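Local coordinates for protein eukaryotic translation initiation factor 4 gamma 2 (Homo sapiens, PDB 4IUL) that probably takes part in translation initiation as a member of the eIF4G family, interacting with eIF4A through an all-helical MIF4G domain, at residues N122-R125 / N126-Y130; R240-L243 / Q244-E248. One frame throughout, in Å; residues are numbered along the deposited sequence.

Contact 1 of 2, residues N122-R125 / N126-Y130; sequences NRTR and NVDVY
Thr124 and Asp128 meet one turn apart near the close of helix 107-127, where the carbonyl of Thr124 takes two weak backbone bonds. Val127 N comes to Thr124 O at 3.2 Å and Asp128 N at 3.3 Å, the second much straighter (160° against 135° at the hydrogen). One oxygen thus serves an i+3 and an i+4 donor at once. Two residues earlier an i+4 bond is present: Asn126 N donates to Asn122 O at 3.2 Å.

The side chains of Thr124 and Asp128 lie alongside each other, pointing the same way. In Thr124, chi1 of -65° puts OG1 beside the backbone N, which leaves the methyl CG2 anti to it and in van der Waals contact with Asp128 OD2, 3.7 Å away. The hydroxyl bonds back to Phe120 O. Threonine suits the site because each branch of its CB has its own task. On the inner side, the beta-branched Val127 fits its buried position, setting CG2 3.6 Å from Arg123 O, while Arg123 itself reaches Lys151, Met152 and Asn155 of helix 141-163. Past the turn, Val129 lays CG1 over a face of the Tyr130 ring, offset toward its rim.

Farther out, Asp128 OD1 forms a salt bridge with Lys184, and Tyr130 O accepts a hydrogen bond from Arg186. Asp128 OD2 lies 3.2 Å from Thr124 O, and since both are acceptors this pair should be mildly unfavourable. The lysine probably offsets that cost, drawing the negative charge to a side where it is balanced and tying the departing chain to the region around Lys184.

Contact 2 of 2, residues R240-L243 / Q244-E248; sequences RFLL and QDTVE
From Arg240 to Val247 the backbone is regular alpha-helix, with i+4 bonds that include one of 3.3 Å from Gln244 N to Arg240 O and a shorter one of 2.9 Å from Val247 N to Leu243 O, whose donor lies nearly along the C=O axis (C=O...N angle 164°). Earlier donors sit above their carbonyl planes instead.

Leu242 O is gripped twice by Thr246. Besides the amide, OG1 gives its proton to this oxygen at 3.0 Å, tilted only 18° from the carbonyl plane. The first torsion of Thr246 (chi1 -62°) makes this possible, setting OG1 beside the backbone N and over the preceding turn. A threonine can therefore be buried here: its hydroxyl is satisfied within the helix, while its side chain packs against Met203, Phe223 and Met226. The Leu242 side chain crosses it at a slant, CD1 coming 4.1 Å from OG1. A valine at Thr246 would probably leave Leu242 O with the amide as its one donor from this residue.

On another side, the extended Gln244 runs back past Arg240 O and brings NE2 to the edge of the Phe241 ring, near its plane and 4.3 Å from CD1. Asp245 turns its carboxylate to a salt bridge with Arg204, as an acidic residue at the margin of a packed face can.

Leu243, Thr246 and Val247 present that apolar face: Leu243 and Thr246 meet Cys200, and Val247 meets Phe223 and Cys227. Such an amphipathic helix, packed on the preceding helices 193-210 and 216-227, is typical of the all-helical HEAT-repeat fold of MIF4G domains.

How the contacts relate
Both contacts are local, each formed within a single helix of the same MIF4G domain, and they come in series: contact 1 near the end of helix 107-127, contact 2 in helix 237-251, the last of the modelled chain. Their centres are 29 Å apart and their nearest atoms about 19 Å, so they do not touch. Helices 141-163, 170-181, 193-210 and 216-227 come between them in sequence; the first borders contact 1 and the last two pack against contact 2. Within this one all-helical domain, contact 1 lies at the surface where a helix passes into a turn, whereas the partly buried contact 2 helps seat the last helix on its neighbours.

Contact 1 of 2, residues N122-R125 / N126-Y130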
loop_
_atom_site.group_PDB
_atom_site.type_symbol
_atom_site.label_atom_id
_atom_site.label_comp_id
_atom_site.label_asym_id
_atom_site.label_seq_id
_atom_site.Cartn_x
_atom_site.Cartn_y
_atom_site.Cartn_z
ATOM N N ASN A 122 -4.645 9.693 -7.122
ATOM C CA ASN A 122 -3.778 10.303 -8.128
ATOM C C ASN A 122 -3.141 9.282 -9.066
ATOM O O ASN A 122 -3.019 9.531 -10.267
ATOM C CB ASN A 122 -2.679 11.136 -7.460
ATOM C CG ASN A 122 -3.243 12.221 -6.552
ATOM O OD1 ASN A 122 -4.085 13.021 -6.966
ATOM N ND2 ASN A 122 -2.782 12.250 -5.307
ATOM N N ARG A 123 -2.739 8.138 -8.525
ATOM C CA ARG A 123 -2.116 7.098 -9.338
ATOM C C ARG A 123 -3.137 6.441 -10.269
ATOM O O ARG A 123 -2.777 5.914 -11.328
ATOM C CB ARG A 123 -1.452 6.054 -8.440
ATOM C CG ARG A 123 -0.330 6.635 -7.572
ATOM C CD ARG A 123 0.844 7.127 -8.415
ATOM N NE ARG A 123 1.849 7.806 -7.603
ATOM C CZ ARG A 123 3.023 8.240 -8.058
ATOM N NH1 ARG A 123 3.353 8.063 -9.333
ATOM N NH2 ARG A 123 3.865 8.863 -7.239
ATOM N N THR A 124 -4.408 6.482 -9.869
ATOM C CA THR A 124 -5.486 5.924 -10.672
ATOM C C THR A 124 -5.749 6.845 -11.860
ATOM O O THR A 124 -5.946 6.384 -12.984
ATOM C CB THR A 124 -6.790 5.797 -9.868
ATOM O OG1 THR A 124 -6.614 4.850 -8.806
ATOM C CG2 THR A 124 -7.922 5.332 -10.773
ATOM N N ARG A 125 -5.749 8.150 -11.600
ATOM C CA ARG A 125 -5.976 9.143 -12.644
ATOM C C ARG A 125 -4.867 9.144 -13.693
ATOM O O ARG A 125 -5.108 9.444 -14.865
ATOM C CB ARG A 125 -6.102 10.539 -12.031
ATOM C CG ARG A 125 -7.497 10.869 -11.522
ATOM C CD ARG A 125 -7.658 12.369 -11.268
ATOM N NE ARG A 125 -6.882 12.818 -10.116
ATOM C CZ ARG A 125 -7.240 12.617 -8.851
ATOM N NH1 ARG A 125 -8.369 11.977 -8.580
ATOM N NH2 ARG A 125 -6.464 13.046 -7.860
ATOM N N ASN A 126 -3.653 8.807 -13.268
ATOM C CA ASN A 126 -2.515 8.767 -14.176
ATOM C C ASN A 126 -2.616 7.619 -15.182
ATOM O O ASN A 126 -2.089 7.715 -16.291
ATOM C CB ASN A 126 -1.210 8.647 -13.379
ATOM C CG ASN A 126 -0.855 9.933 -12.643
ATOM O OD1 ASN A 126 -1.700 10.815 -12.469
ATOM N ND2 ASN A 126 0.397 10.039 -12.202
ATOM N N VAL A 127 -3.286 6.538 -14.789
ATOM C CA VAL A 127 -3.456 5.374 -15.656
ATOM C C VAL A 127 -4.550 5.595 -16.697
ATOM O O VAL A 127 -4.392 5.223 -17.859
ATOM C CB VAL A 127 -3.798 4.104 -14.829
ATOM C CG1 VAL A 127 -4.353 3.006 -15.737
ATOM C CG2 VAL A 127 -2.553 3.605 -14.115
ATOM N N ASP A 128 -5.654 6.204 -16.280
ATOM C CA ASP A 128 -6.769 6.460 -17.187
ATOM C C ASP A 128 -6.648 7.814 -17.894
ATOM O O ASP A 128 -7.632 8.343 -18.413
ATOM C CB ASP A 128 -8.090 6.399 -16.415
ATOM C CG ASP A 128 -8.266 5.090 -15.664
ATOM O OD1 ASP A 128 -8.123 4.017 -16.289
ATOM O OD2 ASP A 128 -8.555 5.133 -14.449
ATOM N N VAL A 129 -5.437 8.364 -17.920
ATOM C CA VAL A 129 -5.186 9.655 -18.552
ATOM C C VAL A 129 -5.336 9.601 -20.069
ATOM O O VAL A 129 -5.548 10.627 -20.718
ATOM C CB VAL A 129 -3.767 10.169 -18.226
ATOM C CG1 VAL A 129 -2.730 9.265 -18.862
ATOM C CG2 VAL A 129 -3.603 11.599 -18.719
ATOM N N TYR A 130 -5.221 8.404 -20.633
ATOM C CA TYR A 130 -5.342 8.232 -22.077
ATOM C C TYR A 130 -6.621 7.482 -22.422
ATOM O O TYR A 130 -6.983 7.355 -23.592
ATOM C CB TYR A 130 -4.130 7.467 -22.615
ATOM C CG TYR A 130 -2.804 8.150 -22.351
ATOM C CD1 TYR A 130 -2.538 9.424 -22.859
ATOM C CD2 TYR A 130 -1.815 7.522 -21.595
ATOM C CE1 TYR A 130 -1.319 10.056 -22.621
ATOM C CE2 TYR A 130 -0.592 8.145 -21.348
ATOM C CZ TYR A 130 -0.351 9.410 -21.863
ATOM O OH TYR A 130 0.859 10.023 -21.618
#

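Contact 2 of 2, residues R240-L243 / Q244-E248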
loop_
_atom_site.group_PDB
_atom_site.type_symbol
_atom_site.label_atom_id
_atom_site.label_comp_id
_atom_site.label_asym_id
_atom_site.label_seq_id
_atom_site.Cartn_x
_atom_site.Cartn_y
_atom_site.Cartn_z
ATOM N N ARG A 240 -1.890 -18.856 -14.144
ATOM C CA ARG A 240 -3.055 -19.658 -13.810
ATOM C C ARG A 240 -2.780 -20.695 -12.723
ATOM O O ARG A 240 -3.711 -21.226 -12.127
ATOM C CB ARG A 240 -3.652 -20.318 -15.059
ATOM C CG ARG A 240 -2.817 -21.377 -15.737
ATOM C CD ARG A 240 -3.687 -22.092 -16.766
ATOM N NE ARG A 240 -3.019 -23.228 -17.393
ATOM C CZ ARG A 240 -2.109 -23.124 -18.355
ATOM N NH1 ARG A 240 -1.751 -21.930 -18.809
ATOM N NH2 ARG A 240 -1.560 -24.218 -18.866
ATOM N N PHE A 241 -1.510 -20.981 -12.449
ATOM C CA PHE A 241 -1.188 -21.929 -11.387
ATOM C C PHE A 241 -1.183 -21.169 -10.063
ATOM O O PHE A 241 -1.415 -21.742 -8.995
ATOM C CB PHE A 241 0.180 -22.582 -11.611
ATOM C CG PHE A 241 0.235 -23.495 -12.814
ATOM C CD1 PHE A 241 -0.855 -24.302 -13.148
ATOM C CD2 PHE A 241 1.385 -23.565 -13.599
ATOM C CE1 PHE A 241 -0.799 -25.163 -14.245
ATOM C CE2 PHE A 241 1.451 -24.422 -14.696
ATOM C CZ PHE A 241 0.355 -25.223 -15.020
ATOM N N LEU A 242 -0.927 -19.867 -10.153
ATOM C CA LEU A 242 -0.884 -18.999 -8.982
ATOM C C LEU A 242 -2.315 -18.714 -8.532
ATOM O O LEU A 242 -2.583 -18.559 -7.341
ATOM C CB LEU A 242 -0.172 -17.688 -9.328
ATOM C CG LEU A 242 0.703 -17.059 -8.243
ATOM C CD1 LEU A 242 -0.123 -16.835 -6.985
ATOM C CD2 LEU A 242 1.878 -17.970 -7.943
ATOM N N LEU A 243 -3.232 -18.650 -9.491
ATOM C CA LEU A 243 -4.629 -18.402 -9.173
ATOM C C LEU A 243 -5.222 -19.647 -8.526
ATOM O O LEU A 243 -5.938 -19.556 -7.529
ATOM C CB LEU A 243 -5.416 -18.039 -10.440
ATOM C CG LEU A 243 -5.107 -16.687 -11.092
ATOM C CD1 LEU A 243 -5.742 -16.618 -12.477
ATOM C CD2 LEU A 243 -5.614 -15.558 -10.198
ATOM N N GLN A 244 -4.908 -20.811 -9.092
ATOM C CA GLN A 244 -5.406 -22.081 -8.574
ATOM C C GLN A 244 -4.971 -22.322 -7.136
ATOM O O GLN A 244 -5.738 -22.848 -6.331
ATOM C CB GLN A 244 -4.926 -23.247 -9.441
ATOM C CG GLN A 244 -5.451 -23.234 -10.866
ATOM C CD GLN A 244 -5.085 -24.495 -11.638
ATOM O OE1 GLN A 244 -5.387 -24.620 -12.829
ATOM N NE2 GLN A 244 -4.435 -25.439 -10.959
ATOM N N ASP A 245 -3.740 -21.941 -6.812
ATOM C CA ASP A 245 -3.239 -22.142 -5.460
ATOM C C ASP A 245 -3.923 -21.211 -4.458
ATOM O O ASP A 245 -4.136 -21.581 -3.304
ATOM C CB ASP A 245 -1.724 -21.925 -5.408
ATOM C CG ASP A 245 -1.136 -22.252 -4.042
ATOM O OD1 ASP A 245 -1.199 -23.436 -3.635
ATOM O OD2 ASP A 245 -0.619 -21.328 -3.373
ATOM N N THR A 246 -4.262 -20.003 -4.901
ATOM C CA THR A 246 -4.926 -19.034 -4.034
ATOM C C THR A 246 -6.364 -19.476 -3.767
ATOM O O THR A 246 -6.818 -19.490 -2.628
ATOM C CB THR A 246 -4.922 -17.630 -4.675
ATOM O OG1 THR A 246 -3.569 -17.190 -4.838
ATOM C CG2 THR A 246 -5.664 -16.635 -3.797
ATOM N N VAL A 247 -7.070 -19.846 -4.830
ATOM C CA VAL A 247 -8.447 -20.312 -4.732
ATOM C C VAL A 247 -8.573 -21.512 -3.790
ATOM O O VAL A 247 -9.460 -21.549 -2.937
ATOM C CB VAL A 247 -8.986 -20.698 -6.122
ATOM C CG1 VAL A 247 -10.191 -21.610 -5.994
ATOM C CG2 VAL A 247 -9.369 -19.439 -6.881
ATOM N N GLU A 248 -7.680 -22.483 -3.955
ATOM C CA GLU A 248 -7.667 -23.688 -3.135
ATOM C C GLU A 248 -7.457 -23.367 -1.655
ATOM O O GLU A 248 -7.979 -24.060 -0.784
ATOM C CB GLU A 248 -6.557 -24.625 -3.614
ATOM C CG GLU A 248 -6.468 -25.941 -2.863
ATOM C CD GLU A 248 -5.287 -26.787 -3.317
ATOM O OE1 GLU A 248 -5.246 -27.170 -4.509
ATOM O OE2 GLU A 248 -4.397 -27.065 -2.483
#